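PDB 4O6R: aldehyde dehydrogenase from Burkholderia cenocepacia, which probably oxidises aldehydes with NAD(P)+ as cofactor, as members of the aldehyde dehydrogenase family do, and has been crystallised with bound adenosine monophosphate. Local coordinates for residues P159-F162 / T163-M167. Numbering follows the deposited sequence. Where two conformers were deposited one is given.
Sequences PLMF and TSWKM
Thr-163 folds its hydroxyl back onto the preceding turn of the helix, where OG1 donates to Leu-160 O at 2.7 Å, in the carbonyl plane. With chi1 at 67°, OG1 sits between its own backbone N and carbonyl carbon, which points it back at the Leu-160 carbonyl oxygen, while CG2 lies against Pro-159 O. The Thr-163 N-H makes weak bonds to both Pro-159 O and Leu-160 O. Ser-164 repeats the manoeuvre one residue on: its OG reaches Met-161 O at 2.7 Å on a lone pair, and because Trp-165 N also donates to that oxygen (3.1 Å), Met-161 O takes two good hydrogen bonds, with a weak third from Ser-164 N. Residues 159-167 form the first part of helix 159-172, which connects parallel strands 138-153 and 176-180 in a beta-alpha-beta unit of the nucleotide-binding domain; Phe-162 touches Val-154, a residue of the AMP site. The Trp-165 indole meets two side chains of the preceding turn. In one of its two deposited conformers, Met-161, bent at chi3, sets CE over one indole face near the rim, with SD oblique to the five-membered ring in a Met-aromatic contact. Phe-162 turns its edge toward the face of the Trp-165 six-membered ring in an offset edge-to-face pair, planes at 73°, with Phe-162 CE1 obliquely placed 4.0 Å from Trp-165 CE3. Lys-166 N closes a regular helical bond to Phe-162 O (3.0 Å), and its CG passes close by the same oxygen before the side chain leads away and NZ forms a salt bridge with Glu-467.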
loop_
_atom_site.group_PDB
_atom_site.type_symbol
_atom_site.label_atom_id
_atom_site.label_comp_id
_atom_site.label_asym_id
_atom_site.label_seq_id
_atom_site.Cartn_x
_atom_site.Cartn_y
_atom_site.Cartn_z
ATOM N N PRO A 159 8.142 29.897 -9.780
ATOM C CA PRO A 159 7.066 30.286 -8.878
ATOM C C PRO A 159 5.712 29.717 -9.246
ATOM O O PRO A 159 4.978 29.294 -8.349
ATOM C CB PRO A 159 7.059 31.814 -8.924
ATOM C CG PRO A 159 7.942 32.206 -10.046
ATOM C CD PRO A 159 8.831 31.050 -10.381
ATOM N N LEU A 160 5.377 29.705 -10.525
ATOM C CA LEU A 160 4.081 29.158 -10.925
ATOM C C LEU A 160 4.028 27.667 -10.611
ATOM O O LEU A 160 3.100 27.186 -9.961
ATOM C CB LEU A 160 3.829 29.398 -12.412
ATOM C CG LEU A 160 2.517 28.893 -13.005
ATOM C CD1 LEU A 160 1.328 29.506 -12.276
ATOM C CD2 LEU A 160 2.456 29.196 -14.492
ATOM N N MET A 161 5.046 26.928 -11.021
ATOM C CA MET A 161 5.056 25.479 -10.798
ATOM C C MET A 161 5.000 25.144 -9.307
ATOM O O MET A 161 4.326 24.193 -8.907
ATOM C CB MET A 161 6.286 24.859 -11.446
ATOM C CG MET A 161 6.095 23.459 -11.990
ATOM S SD MET A 161 7.583 23.002 -12.919
ATOM C CE MET A 161 8.805 23.079 -11.581
ATOM N N PHE A 162 5.694 25.932 -8.494
ATOM C CA PHE A 162 5.705 25.690 -7.050
ATOM C C PHE A 162 4.349 25.840 -6.407
ATOM O O PHE A 162 4.106 25.189 -5.391
ATOM C CB PHE A 162 6.699 26.600 -6.313
ATOM C CG PHE A 162 8.137 26.243 -6.544
ATOM C CD1 PHE A 162 8.524 24.947 -6.723
ATOM C CD2 PHE A 162 9.094 27.227 -6.548
ATOM C CE1 PHE A 162 9.850 24.633 -6.949
ATOM C CE2 PHE A 162 10.407 26.923 -6.739
ATOM C CZ PHE A 162 10.799 25.628 -6.934
ATOM N N THR A 163 3.460 26.675 -6.963
ATOM C CA THR A 163 2.088 26.739 -6.423
ATOM C C THR A 163 1.455 25.366 -6.403
ATOM O O THR A 163 0.804 24.983 -5.423
ATOM C CB THR A 163 1.136 27.720 -7.165
ATOM O OG1 THR A 163 0.857 27.286 -8.502
ATOM C CG2 THR A 163 1.727 29.125 -7.197
ATOM N N SER A 164 1.636 24.630 -7.491
ATOM C CA SER A 164 1.074 23.294 -7.621
ATOM C C SER A 164 1.828 22.269 -6.779
ATOM O O SER A 164 1.205 21.441 -6.111
ATOM C CB SER A 164 1.022 22.863 -9.079
ATOM O OG SER A 164 2.319 22.586 -9.610
ATOM N N TRP A 165 3.152 22.312 -6.778
ATOM C CA TRP A 165 3.914 21.315 -6.000
ATOM C C TRP A 165 3.604 21.382 -4.495
ATOM O O TRP A 165 3.515 20.371 -3.814
ATOM C CB TRP A 165 5.406 21.517 -6.195
ATOM C CG TRP A 165 5.933 21.137 -7.529
ATOM C CD1 TRP A 165 5.243 20.977 -8.704
ATOM C CD2 TRP A 165 7.301 20.895 -7.838
ATOM N NE1 TRP A 165 6.112 20.639 -9.727
ATOM C CE2 TRP A 165 7.378 20.588 -9.216
ATOM C CE3 TRP A 165 8.472 20.847 -7.062
ATOM C CZ2 TRP A 165 8.590 20.230 -9.838
ATOM C CZ3 TRP A 165 9.688 20.517 -7.691
ATOM C CH2 TRP A 165 9.726 20.216 -9.060
ATOM N N LYS A 166 3.468 22.604 -4.003
ATOM C CA LYS A 166 3.140 22.869 -2.611
ATOM C C LYS A 166 1.675 22.660 -2.259
ATOM O O LYS A 166 1.330 21.893 -1.340
ATOM C CB LYS A 166 3.477 24.311 -2.303
ATOM C CG LYS A 166 4.946 24.607 -2.337
ATOM C CD LYS A 166 5.641 23.969 -1.178
ATOM C CE LYS A 166 6.886 23.310 -1.669
ATOM N NZ LYS A 166 7.484 22.463 -0.601
ATOM N N MET A 167 0.811 23.353 -2.981
ATOM C CA MET A 167 -0.578 23.407 -2.604
ATOM C C MET A 167 -1.372 22.192 -3.039
ATOM O O MET A 167 -2.357 21.858 -2.386
ATOM C CB MET A 167 -1.244 24.693 -3.097
ATOM C CG MET A 167 -0.613 25.919 -2.455
ATOM S SD MET A 167 -1.643 27.401 -2.573
ATOM C CE MET A 167 -1.265 27.925 -4.252
#